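Local coordinates for sugar kinase MJ0406 (PDB 2C4E), which phosphorylates a broad range of nucleosides to their monophosphates, most actively inosine, guanosine and cytidine, with ATP as the preferred donor and magnesium or manganese as cofactor, at residues V50-L55 with F253-V258; Y67-K70 with Y74-Y77; K87-E92 with K122-P127. All coordinates share one frame; numbering follows the deposited sequence.

Contact 1 of 3, residues V50-L55 with F253-V258; sequences VGIKKL and FLSAYV
Ile52 and Ser255 bring two helices together, their CA atoms 5.7 Å apart, where the last turn of helix 44-54 meets the end of helix 245-258. Both helices cover the same part of the large central sheet of the ribokinase fold: Ile52 and Leu254 each rest on Ile8 of strand 7-11. Ser255 is the small residue at the point of approach, and its hydroxyl sits among apolar groups of Ile52 and Leu55. Its OG comes within 3.4 Å of Ile52 CA, so the serine reaches the neighbouring backbone. Both branches of the isoleucine border the same oxygen, Ile52 CG1 lying 3.5 Å and Ile52 CG2 3.6 Å from Ser255 OG. Leu55, just past the end of its helix, approaches with CB and the CD1 methyl, Leu55 CD1 lying 3.8 Å from Ser255 CB. No hydrogen bond links the two segments, and the buried hydroxyl is satisfied within its own helix, by the carbonyl oxygen of Ala251 one turn earlier. Helix 245-258 also carries, in its first turns, Asp247, the probable proton acceptor, and Arg250, the probable transition-state stabiliser, whose side chain is about 7 Å from that of Ile52. The packing thus joins the helix of these active-site residues to helix 44-54, which contributes the substrate-binding Asn47. With chi1 of -66°, Ser255 OG stands beside its own backbone N, a position from which it can bond to Ala251 O and still face Ile52 CA and Leu55 CD1, the latter 3.7 Å away.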
ATOM      1  N   VAL A  50       1.631  22.253  10.003  1.00 21.31           N
ATOM      2  CA  VAL A  50       3.083  22.241  10.139  1.00 21.50           C
ATOM      3  C   VAL A  50       3.710  23.416   9.394  1.00 21.24           C
ATOM      4  O   VAL A  50       4.606  24.058   9.922  1.00 22.46           O
ATOM      5  CB  VAL A  50       3.685  20.882   9.696  1.00 21.61           C
ATOM      6  CG1 VAL A  50       5.223  20.928   9.693  1.00 21.32           C
ATOM      7  CG2 VAL A  50       3.221  19.783  10.612  1.00 21.66           C
ATOM      8  N   GLY A  51       3.237  23.712   8.184  1.00 21.61           N
ATOM      9  CA  GLY A  51       3.715  24.875   7.440  1.00 21.75           C
ATOM     10  C   GLY A  51       3.464  26.183   8.169  1.00 21.67           C
ATOM     11  O   GLY A  51       4.311  27.083   8.180  1.00 21.71           O
ATOM     12  N   ILE A  52       2.295  26.294   8.784  1.00 21.28           N
ATOM     13  CA  ILE A  52       1.928  27.489   9.549  1.00 21.03           C
ATOM     14  C   ILE A  52       2.890  27.652  10.714  1.00 20.89           C
ATOM     15  O   ILE A  52       3.431  28.734  10.943  1.00 21.32           O
ATOM     16  CB  ILE A  52       0.469  27.396  10.029  1.00 20.28           C
ATOM     17  CG1 ILE A  52      -0.479  27.593   8.834  1.00 20.95           C
ATOM     18  CG2 ILE A  52       0.196  28.423  11.115  1.00 21.85           C
ATOM     19  CD1 ILE A  52      -1.886  27.098   9.097  1.00 20.93           C
ATOM     20  N   LYS A  53       3.142  26.557  11.423  1.00 21.35           N
ATOM     21  CA  LYS A  53       4.003  26.593  12.605  1.00 21.33           C
ATOM     22  C   LYS A  53       5.429  26.951  12.225  1.00 21.56           C
ATOM     23  O   LYS A  53       6.078  27.705  12.927  1.00 20.69           O
ATOM     24  CB  LYS A  53       3.966  25.264  13.351  1.00 21.93           C
ATOM     25  CG  LYS A  53       4.699  25.286  14.694  1.00 21.54           C
ATOM     26  CD  LYS A  53       4.008  26.203  15.727  1.00 24.01           C
ATOM     27  CE  LYS A  53       4.703  26.142  17.067  1.00 23.59           C
ATOM     28  NZ  LYS A  53       3.900  26.737  18.180  1.00 26.73           N
ATOM     29  N   LYS A  54       5.897  26.407  11.106  1.00 21.62           N
ATOM     30  CA  LYS A  54       7.240  26.689  10.608  1.00 22.77           C
ATOM     31  C   LYS A  54       7.411  28.170  10.281  1.00 22.64           C
ATOM     32  O   LYS A  54       8.505  28.704  10.431  1.00 22.72           O
ATOM     33  CB  LYS A  54       7.544  25.832   9.373  1.00 23.16           C
ATOM     34  CG  LYS A  54       8.096  24.441   9.708  1.00 26.65           C
ATOM     35  CD  LYS A  54       9.534  24.545  10.276  1.00 28.55           C
ATOM     36  CE  LYS A  54      10.614  23.894   9.390  1.00 31.59           C
ATOM     37  NZ  LYS A  54      11.723  24.844   9.085  0.20 30.18           N
ATOM     38  N   LEU A  55       6.326  28.811   9.836  1.00 22.95           N
ATOM     39  CA  LEU A  55       6.301  30.260   9.567  1.00 23.00           C
ATOM     40  C   LEU A  55       6.128  31.132  10.820  1.00 23.16           C
ATOM     41  O   LEU A  55       5.998  32.347  10.715  1.00 23.91           O
ATOM     42  CB  LEU A  55       5.210  30.593   8.547  1.00 23.05           C
ATOM     43  CG  LEU A  55       5.460  29.996   7.162  1.00 22.43           C
ATOM     44  CD1 LEU A  55       4.222  30.115   6.298  1.00 22.04           C
ATOM     45  CD2 LEU A  55       6.669  30.627   6.505  1.00 22.31           C
ATOM     46  N   PHE A 253      -0.263  31.758   2.999  1.00 19.94           N
ATOM     47  CA  PHE A 253      -1.292  32.780   2.838  1.00 19.78           C
ATOM     48  C   PHE A 253      -1.951  33.100   4.181  1.00 20.13           C
ATOM     49  O   PHE A 253      -2.088  34.239   4.567  1.00 19.94           O
ATOM     50  CB  PHE A 253      -2.341  32.289   1.847  1.00 20.55           C
ATOM     51  CG  PHE A 253      -3.311  33.340   1.408  1.00 21.28           C
ATOM     52  CD1 PHE A 253      -3.204  33.894   0.146  1.00 22.51           C
ATOM     53  CD2 PHE A 253      -4.347  33.755   2.235  1.00 22.44           C
ATOM     54  CE1 PHE A 253      -4.079  34.868  -0.268  1.00 23.10           C
ATOM     55  CE2 PHE A 253      -5.232  34.736   1.810  1.00 23.29           C
ATOM     56  CZ  PHE A 253      -5.089  35.277   0.540  1.00 21.89           C
ATOM     57  N   LEU A 254      -2.382  32.057   4.874  1.00 19.99           N
ATOM     58  CA  LEU A 254      -3.083  32.210   6.148  1.00 20.50           C
ATOM     59  C   LEU A 254      -2.148  32.703   7.260  1.00 20.27           C
ATOM     60  O   LEU A 254      -2.559  33.476   8.120  1.00 19.86           O
ATOM     61  CB  LEU A 254      -3.709  30.877   6.544  1.00 20.67           C
ATOM     62  CG  LEU A 254      -4.783  30.382   5.577  1.00 21.28           C
ATOM     63  CD1 LEU A 254      -5.220  28.988   5.982  1.00 23.65           C
ATOM     64  CD2 LEU A 254      -5.973  31.330   5.575  1.00 21.54           C
ATOM     65  N   SER A 255      -0.892  32.282   7.229  1.00 20.27           N
ATOM     66  CA  SER A 255       0.088  32.760   8.206  1.00 20.37           C
ATOM     67  C   SER A 255       0.313  34.263   8.052  1.00 20.28           C
ATOM     68  O   SER A 255       0.346  35.016   9.031  1.00 20.04           O
ATOM     69  CB  SER A 255       1.419  32.012   8.074  1.00 20.86           C
ATOM     70  OG  SER A 255       1.279  30.639   8.426  1.00 21.15           O
ATOM     71  N   ALA A 256       0.481  34.691   6.804  1.00 20.16           N
ATOM     72  CA  ALA A 256       0.630  36.101   6.482  1.00 19.47           C
ATOM     73  C   ALA A 256      -0.599  36.873   6.900  1.00 19.86           C
ATOM     74  O   ALA A 256      -0.502  37.987   7.417  1.00 19.40           O
ATOM     75  CB  ALA A 256       0.881  36.280   5.016  1.00 19.00           C
ATOM     76  N   TYR A 257      -1.774  36.280   6.713  1.00 19.42           N
ATOM     77  CA  TYR A 257      -2.982  36.972   7.102  1.00 20.22           C
ATOM     78  C   TYR A 257      -3.021  37.226   8.606  1.00 20.61           C
ATOM     79  O   TYR A 257      -3.294  38.367   9.046  1.00 21.64           O
ATOM     80  CB  TYR A 257      -4.236  36.235   6.626  1.00 20.40           C
ATOM     81  CG  TYR A 257      -5.451  37.072   6.853  1.00 21.55           C
ATOM     82  CD1 TYR A 257      -5.848  37.998   5.908  1.00 25.72           C
ATOM     83  CD2 TYR A 257      -6.169  36.988   8.039  1.00 22.42           C
ATOM     84  CE1 TYR A 257      -6.959  38.807   6.118  1.00 27.42           C
ATOM     85  CE2 TYR A 257      -7.276  37.776   8.252  1.00 24.80           C
ATOM     86  CZ  TYR A 257      -7.661  38.688   7.291  1.00 26.27           C
ATOM     87  OH  TYR A 257      -8.768  39.491   7.502  1.00 29.40           O
ATOM     88  N   VAL A 258      -2.732  36.196   9.397  1.00 21.41           N
ATOM     89  CA  VAL A 258      -2.705  36.316  10.856  1.00 22.32           C
ATOM     90  C   VAL A 258      -1.637  37.298  11.292  1.00 22.26           C
ATOM     91  O   VAL A 258      -1.807  38.038  12.294  1.00 21.99           O
ATOM     92  CB  VAL A 258      -2.528  34.926  11.537  1.00 22.89           C
ATOM     93  CG1 VAL A 258      -2.208  35.051  13.045  1.00 25.63           C
ATOM     94  CG2 VAL A 258      -3.787  34.112  11.312  1.00 23.90           C
TER

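Contact 2 of 3, residues Y67-K70 with Y74-Y77; sequences YDFK and YERY
Tyr74, in the first turn of helix 73-80, presents its CB to the ring of Phe69, 3.5 Å from Phe69 CE1. The two rings meet obliquely, with centroids 5.4 Å apart and planes at 40°. The far end of Tyr74 is held elsewhere: its hydroxyl is hydrogen-bonded to Gly42 O and Gln284 NE2, and its ring stacks on Tyr41. Glu75 follows, with its backbone N 3.9 Å above one face of the Phe69 ring, displaced toward the rim. Its CB packs 3.7 Å from Phe69 CE2. CG stands anti to the backbone N (chi1 -177°) and the rest of the chain is extended, carrying the carboxylate past the phenylalanine until Glu75 OE2 lies 3.7 Å from Lys70 CA. There OE2 is hydrogen-bonded to Tyr90 OH, while OE1 makes a weak hydrogen bond with Asn71 N. Phe69, also in touch with Thr14 and Thr96, thus folds the loop after strand 64-65 against the start of the next helix. This connection from strand 64-65 into helix 73-80 borders the nucleoside site of the ribokinase-family enzyme: the side chain of Tyr74 is about 5 Å from the substrate-binding Gly43 and from the side chain of Asn47, which also binds substrate.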
ATOM      1  N   TYR A  67      -4.630   3.786  16.107  1.00 23.88           N
ATOM      2  CA  TYR A  67      -3.844   3.135  17.158  1.00 24.80           C
ATOM      3  C   TYR A  67      -2.340   3.130  16.882  1.00 25.40           C
ATOM      4  O   TYR A  67      -1.536   2.933  17.810  1.00 25.83           O
ATOM      5  CB  TYR A  67      -4.344   1.695  17.404  1.00 25.15           C
ATOM      6  CG  TYR A  67      -4.283   0.755  16.196  1.00 26.28           C
ATOM      7  CD1 TYR A  67      -3.070   0.214  15.763  1.00 28.02           C
ATOM      8  CD2 TYR A  67      -5.442   0.394  15.498  1.00 27.40           C
ATOM      9  CE1 TYR A  67      -3.007  -0.651  14.661  1.00 28.14           C
ATOM     10  CE2 TYR A  67      -5.391  -0.471  14.396  1.00 28.02           C
ATOM     11  CZ  TYR A  67      -4.169  -0.990  13.985  1.00 28.40           C
ATOM     12  OH  TYR A  67      -4.098  -1.838  12.896  1.00 28.09           O
ATOM     13  N   ASP A  68      -1.966   3.309  15.608  1.00 26.09           N
ATOM     14  CA  ASP A  68      -0.560   3.355  15.195  1.00 26.71           C
ATOM     15  C   ASP A  68       0.018   4.768  15.184  1.00 27.52           C
ATOM     16  O   ASP A  68       1.183   4.961  14.849  1.00 27.77           O
ATOM     17  CB  ASP A  68      -0.366   2.687  13.825  1.00 26.68           C
ATOM     18  CG  ASP A  68      -1.051   3.435  12.693  1.00 27.15           C
ATOM     19  OD1 ASP A  68      -1.999   4.200  12.968  1.00 24.41           O
ATOM     20  OD2 ASP A  68      -0.714   3.309  11.496  1.00 27.59           O
ATOM     21  N   PHE A  69      -0.806   5.755  15.518  1.00 28.35           N
ATOM     22  CA  PHE A  69      -0.323   7.116  15.731  1.00 29.07           C
ATOM     23  C   PHE A  69       0.316   7.225  17.109  1.00 30.17           C
ATOM     24  O   PHE A  69       1.389   7.798  17.243  1.00 31.00           O
ATOM     25  CB  PHE A  69      -1.473   8.115  15.633  1.00 28.77           C
ATOM     26  CG  PHE A  69      -1.032   9.525  15.347  1.00 27.90           C
ATOM     27  CD1 PHE A  69      -0.760   9.920  14.049  1.00 26.76           C
ATOM     28  CD2 PHE A  69      -0.899  10.457  16.374  1.00 26.82           C
ATOM     29  CE1 PHE A  69      -0.372  11.228  13.769  1.00 26.58           C
ATOM     30  CE2 PHE A  69      -0.497  11.760  16.100  1.00 27.64           C
ATOM     31  CZ  PHE A  69      -0.237  12.145  14.797  1.00 25.60           C
ATOM     32  N   LYS A  70      -0.370   6.684  18.119  1.00 31.15           N
ATOM     33  CA  LYS A  70       0.082   6.720  19.513  1.00 31.65           C
ATOM     34  C   LYS A  70       1.551   6.304  19.654  1.00 31.87           C
ATOM     35  O   LYS A  70       1.924   5.182  19.310  0.20 31.81           O
ATOM     36  CB  LYS A  70      -0.792   5.804  20.392  1.00 31.86           C
ATOM     37  CG  LYS A  70      -1.794   6.530  21.283  0.20 31.63           C
ATOM     38  CD  LYS A  70      -3.099   5.754  21.400  0.20 31.51           C
ATOM     39  CE  LYS A  70      -4.033   6.374  22.426  0.20 31.42           C
ATOM     40  NZ  LYS A  70      -5.445   5.944  22.223  0.20 31.14           N
ATOM     41  N   TYR A  74       5.042  10.076  14.040  1.00 28.48           N
ATOM     42  CA  TYR A  74       4.285  11.281  13.710  1.00 28.14           C
ATOM     43  C   TYR A  74       3.922  12.094  14.956  1.00 27.98           C
ATOM     44  O   TYR A  74       4.041  13.320  14.951  1.00 27.87           O
ATOM     45  CB  TYR A  74       3.028  10.920  12.908  1.00 27.95           C
ATOM     46  CG  TYR A  74       2.580  11.967  11.891  1.00 26.59           C
ATOM     47  CD1 TYR A  74       1.774  11.608  10.815  1.00 23.63           C
ATOM     48  CD2 TYR A  74       2.961  13.315  11.999  1.00 25.79           C
ATOM     49  CE1 TYR A  74       1.362  12.544   9.887  1.00 24.60           C
ATOM     50  CE2 TYR A  74       2.545  14.253  11.075  1.00 23.83           C
ATOM     51  CZ  TYR A  74       1.744  13.868  10.028  1.00 22.85           C
ATOM     52  OH  TYR A  74       1.350  14.788   9.105  1.00 24.48           O
ATOM     53  N   GLU A  75       3.483  11.420  16.011  1.00 27.82           N
ATOM     54  CA  GLU A  75       3.069  12.100  17.235  1.00 28.12           C
ATOM     55  C   GLU A  75       4.204  12.870  17.903  1.00 28.13           C
ATOM     56  O   GLU A  75       4.020  14.017  18.289  1.00 28.24           O
ATOM     57  CB  GLU A  75       2.481  11.103  18.223  1.00 28.50           C
ATOM     58  CG  GLU A  75       1.958  11.736  19.500  1.00 29.45           C
ATOM     59  CD  GLU A  75       1.432  10.704  20.461  1.00 30.79           C
ATOM     60  OE1 GLU A  75       2.190  10.288  21.361  1.00 31.45           O
ATOM     61  OE2 GLU A  75       0.268  10.303  20.301  1.00 32.55           O
ATOM     62  N   ARG A  76       5.363  12.226  18.058  1.00 28.03           N
ATOM     63  CA  ARG A  76       6.542  12.862  18.654  1.00 27.88           C
ATOM     64  C   ARG A  76       7.020  14.038  17.812  1.00 27.72           C
ATOM     65  O   ARG A  76       7.410  15.077  18.346  1.00 27.97           O
ATOM     66  CB  ARG A  76       7.673  11.842  18.829  1.00 27.82           C
ATOM     67  N   TYR A  77       6.974  13.857  16.494  1.00 27.35           N
ATOM     68  CA  TYR A  77       7.322  14.885  15.506  1.00 27.08           C
ATOM     69  C   TYR A  77       6.469  16.148  15.662  1.00 26.99           C
ATOM     70  O   TYR A  77       6.990  17.263  15.648  1.00 26.80           O
ATOM     71  CB  TYR A  77       7.162  14.268  14.110  1.00 27.08           C
ATOM     72  CG  TYR A  77       7.138  15.189  12.907  1.00 26.99           C
ATOM     73  CD1 TYR A  77       8.315  15.557  12.264  1.00 26.54           C
ATOM     74  CD2 TYR A  77       5.932  15.621  12.360  1.00 25.65           C
ATOM     75  CE1 TYR A  77       8.292  16.371  11.137  1.00 26.55           C
ATOM     76  CE2 TYR A  77       5.897  16.426  11.235  1.00 25.65           C
ATOM     77  CZ  TYR A  77       7.083  16.801  10.625  1.00 26.13           C
ATOM     78  OH  TYR A  77       7.063  17.582   9.501  1.00 24.79           O
TER

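Contact 3 of 3, residues K87-E92 with K122-P127; sequences KLYYSE and KELNPP
The ring of Tyr89 is met obliquely by Leu124 and, from beyond the two segments, by the ring of His120 with planes at about 50°. Leu124 straddles the near end and one flank of the tyrosine: Leu124 CD1 lies 4.0 Å from Tyr89 CG, and Leu124 CD2 lies 4.0 Å from Tyr89 CD2. A chi1 of 179° turns the ring away from its own backbone N and out from the short strand toward the leucine and on to Glu123. There Tyr89 OH stays 4.3 Å from Glu123 OE1, too far for a hydrogen bond; that carboxylate is held by His120 through OE1 and by a salt bridge from Lys119 to OE2. Farther along, Lys87 CE lies 3.9 Å from Pro127 CG, while Lys87 NZ forms a long, weak ion pair with Glu60. Leu124 also touches Cys64 and Phe143, and Pro127 rests on Leu62. This apolar surface seam, away from the annotated sites, lays the connection between strands 109-114 and 131-136 over a small beta-alpha-beta unit, in which helix 73-80 links the parallel strands 64-65 and 89-90 beside the edge of the main ribokinase-fold sheet.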
ATOM      1  N   LYS A  87      -6.683  18.391  20.386  1.00 22.96           N
ATOM      2  CA  LYS A  87      -7.994  18.076  19.806  1.00 23.14           C
ATOM      3  C   LYS A  87      -7.988  16.796  18.934  1.00 23.45           C
ATOM      4  O   LYS A  87      -9.024  16.442  18.379  1.00 23.37           O
ATOM      5  CB  LYS A  87      -8.553  19.262  19.013  1.00 24.10           C
ATOM      6  CG  LYS A  87      -8.968  20.480  19.865  1.00 24.95           C
ATOM      7  CD  LYS A  87      -9.166  21.721  19.009  1.00 27.63           C
ATOM      8  CE  LYS A  87      -9.872  22.833  19.767  1.00 29.10           C
ATOM      9  NZ  LYS A  87      -9.093  23.207  20.978  1.00 30.11           N
ATOM     10  N   LEU A  88      -6.861  16.089  18.821  1.00 23.11           N
ATOM     11  CA  LEU A  88      -6.844  14.855  18.022  1.00 22.91           C
ATOM     12  C   LEU A  88      -7.731  13.789  18.669  1.00 22.84           C
ATOM     13  O   LEU A  88      -7.740  13.636  19.891  1.00 21.87           O
ATOM     14  CB  LEU A  88      -5.433  14.283  17.867  1.00 23.36           C
ATOM     15  CG  LEU A  88      -4.391  15.011  17.022  1.00 24.61           C
ATOM     16  CD1 LEU A  88      -3.151  14.137  16.844  1.00 24.92           C
ATOM     17  CD2 LEU A  88      -4.939  15.454  15.673  1.00 26.33           C
ATOM     18  N   TYR A  89      -8.494  13.084  17.838  1.00 22.19           N
ATOM     19  CA  TYR A  89      -9.213  11.895  18.248  1.00 21.98           C
ATOM     20  C   TYR A  89      -8.344  10.683  17.933  1.00 21.90           C
ATOM     21  O   TYR A  89      -7.911  10.511  16.802  1.00 21.70           O
ATOM     22  CB  TYR A  89     -10.550  11.782  17.511  1.00 21.57           C
ATOM     23  CG  TYR A  89     -11.312  10.545  17.908  1.00 21.96           C
ATOM     24  CD1 TYR A  89     -11.171   9.359  17.192  1.00 20.72           C
ATOM     25  CD2 TYR A  89     -12.135  10.546  19.032  1.00 23.17           C
ATOM     26  CE1 TYR A  89     -11.854   8.207  17.575  1.00 22.57           C
ATOM     27  CE2 TYR A  89     -12.820   9.403  19.421  1.00 22.55           C
ATOM     28  CZ  TYR A  89     -12.676   8.241  18.685  1.00 22.63           C
ATOM     29  OH  TYR A  89     -13.348   7.100  19.053  1.00 22.73           O
ATOM     30  N   TYR A  90      -8.086   9.853  18.942  1.00 22.39           N
ATOM     31  CA  TYR A  90      -7.281   8.648  18.782  1.00 22.70           C
ATOM     32  C   TYR A  90      -8.199   7.433  18.751  1.00 23.09           C
ATOM     33  O   TYR A  90      -8.914   7.161  19.719  1.00 22.69           O
ATOM     34  CB  TYR A  90      -6.302   8.504  19.950  1.00 23.03           C
ATOM     35  CG  TYR A  90      -5.088   9.401  19.862  1.00 23.42           C
ATOM     36  CD1 TYR A  90      -5.173  10.762  20.150  1.00 24.10           C
ATOM     37  CD2 TYR A  90      -3.848   8.880  19.506  1.00 24.32           C
ATOM     38  CE1 TYR A  90      -4.048  11.576  20.079  1.00 24.60           C
ATOM     39  CE2 TYR A  90      -2.727   9.678  19.436  1.00 25.59           C
ATOM     40  CZ  TYR A  90      -2.827  11.024  19.718  1.00 25.35           C
ATOM     41  OH  TYR A  90      -1.703  11.806  19.641  1.00 26.90           O
ATOM     42  N   SER A  91      -8.179   6.705  17.639  1.00 23.34           N
ATOM     43  CA  SER A  91      -8.995   5.506  17.484  1.00 23.82           C
ATOM     44  C   SER A  91      -8.291   4.312  18.122  1.00 24.52           C
ATOM     45  O   SER A  91      -7.073   4.177  18.021  1.00 24.97           O
ATOM     46  CB  SER A  91      -9.247   5.219  16.004  1.00 23.57           C
ATOM     47  OG  SER A  91     -10.076   4.081  15.845  1.00 23.02           O
ATOM     48  N   GLU A  92      -9.069   3.458  18.781  1.00 25.32           N
ATOM     49  CA  GLU A  92      -8.562   2.213  19.351  1.00 26.17           C
ATOM     50  C   GLU A  92      -8.575   1.096  18.302  1.00 26.20           C
ATOM     51  O   GLU A  92      -7.746   0.185  18.349  1.00 26.85           O
ATOM     52  CB  GLU A  92      -9.418   1.793  20.562  1.00 26.52           C
ATOM     53  CG  GLU A  92      -9.586   2.865  21.636  1.00 28.28           C
ATOM     54  CD  GLU A  92     -10.355   2.376  22.853  1.00 31.60           C
ATOM     55  OE1 GLU A  92     -11.566   2.076  22.726  1.00 34.33           O
ATOM     56  OE2 GLU A  92      -9.752   2.280  23.945  1.00 34.04           O
ATOM     57  N   LYS A 122     -17.931  11.009  11.528  1.00 21.77           N
ATOM     58  CA  LYS A 122     -19.399  10.980  11.610  1.00 23.06           C
ATOM     59  C   LYS A 122     -19.934  10.706  13.026  1.00 23.20           C
ATOM     60  O   LYS A 122     -21.107  10.943  13.301  1.00 23.21           O
ATOM     61  CB  LYS A 122     -19.996  10.005  10.584  1.00 23.45           C
ATOM     62  CG  LYS A 122     -19.671   8.545  10.806  1.00 25.34           C
ATOM     63  CD  LYS A 122     -20.255   7.687   9.670  1.00 27.96           C
ATOM     64  CE  LYS A 122     -19.596   6.322   9.555  1.00 29.56           C
ATOM     65  NZ  LYS A 122     -18.104   6.401   9.542  1.00 31.09           N
ATOM     66  N   GLU A 123     -19.079  10.209  13.914  1.00 23.85           N
ATOM     67  CA  GLU A 123     -19.434  10.014  15.323  1.00 24.76           C
ATOM     68  C   GLU A 123     -19.218  11.266  16.172  1.00 24.72           C
ATOM     69  O   GLU A 123     -19.656  11.315  17.315  1.00 25.13           O
ATOM     70  CB  GLU A 123     -18.594   8.886  15.928  1.00 25.05           C
ATOM     71  CG  GLU A 123     -18.788   7.523  15.279  1.00 26.18           C
ATOM     72  CD  GLU A 123     -17.581   6.610  15.453  1.00 27.91           C
ATOM     73  OE1 GLU A 123     -16.781   6.814  16.399  1.00 28.16           O
ATOM     74  OE2 GLU A 123     -17.433   5.684  14.632  1.00 29.41           O
ATOM     75  N   LEU A 124     -18.522  12.256  15.622  1.00 24.84           N
ATOM     76  CA  LEU A 124     -18.058  13.411  16.384  1.00 24.89           C
ATOM     77  C   LEU A 124     -18.749  14.708  15.985  1.00 24.41           C
ATOM     78  O   LEU A 124     -19.380  14.812  14.940  1.00 24.07           O
ATOM     79  CB  LEU A 124     -16.543  13.587  16.200  1.00 25.10           C
ATOM     80  CG  LEU A 124     -15.673  12.374  16.544  1.00 26.20           C
ATOM     81  CD1 LEU A 124     -14.259  12.583  16.027  1.00 27.40           C
ATOM     82  CD2 LEU A 124     -15.666  12.107  18.043  1.00 28.10           C
ATOM     83  N   ASN A 125     -18.612  15.702  16.852  1.00 24.49           N
ATOM     84  CA  ASN A 125     -19.033  17.057  16.554  1.00 23.94           C
ATOM     85  C   ASN A 125     -17.894  18.001  16.902  1.00 24.21           C
ATOM     86  O   ASN A 125     -17.099  17.715  17.791  1.00 24.19           O
ATOM     87  CB  ASN A 125     -20.320  17.395  17.306  1.00 24.43           C
ATOM     88  CG  ASN A 125     -21.525  16.632  16.757  1.00 22.26           C
ATOM     89  OD1 ASN A 125     -21.948  16.848  15.623  1.00 22.63           O
ATOM     90  ND2 ASN A 125     -22.060  15.721  17.550  1.00 24.07           N
ATOM     91  N   PRO A 126     -17.763  19.094  16.160  1.00 24.45           N
ATOM     92  CA  PRO A 126     -16.662  20.033  16.418  1.00 24.96           C
ATOM     93  C   PRO A 126     -16.756  20.743  17.767  1.00 25.67           C
ATOM     94  O   PRO A 126     -17.851  21.023  18.239  1.00 26.49           O
ATOM     95  CB  PRO A 126     -16.753  21.037  15.256  1.00 24.40           C
ATOM     96  CG  PRO A 126     -18.124  20.876  14.662  1.00 24.41           C
ATOM     97  CD  PRO A 126     -18.611  19.503  15.029  1.00 24.62           C
ATOM     98  N   PRO A 127     -15.615  21.051  18.375  1.00 26.13           N
ATOM     99  CA  PRO A 127     -15.612  21.877  19.581  1.00 26.45           C
ATOM    100  C   PRO A 127     -15.758  23.331  19.197  1.00 26.19           C
ATOM    101  O   PRO A 127     -15.704  23.649  18.010  1.00 26.33           O
ATOM    102  CB  PRO A 127     -14.224  21.617  20.164  1.00 26.55           C
ATOM    103  CG  PRO A 127     -13.378  21.388  18.992  1.00 26.46           C
ATOM    104  CD  PRO A 127     -14.249  20.687  17.968  1.00 26.36           C
TER

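Overall arrangement
Contact 1 closes a loop of 197 residues, and contacts 2 and 3 follow each other inside it. Contact 1 lies in the helical cover of the large sheet; the other two gather around the strand pair 64-65 and 89-90, their centres 16 Å apart and each 23 or 24 Å from that of contact 1. Contact 2 bridges the group. Its Tyr77 OH lies 3.8 Å from Val50 CG1 in segment 50-55, and its Phe69 CE2 is 3.6 Å from Leu88 CD1 in segment 87-92. Contacts 1 and 3 stay about 11 Å apart at their nearest atoms. A chain of packing and hydrogen-bonded contacts therefore runs from helix 44-54, neighbour of the helix of the probable catalytic residues, past the nucleoside site, to the surface.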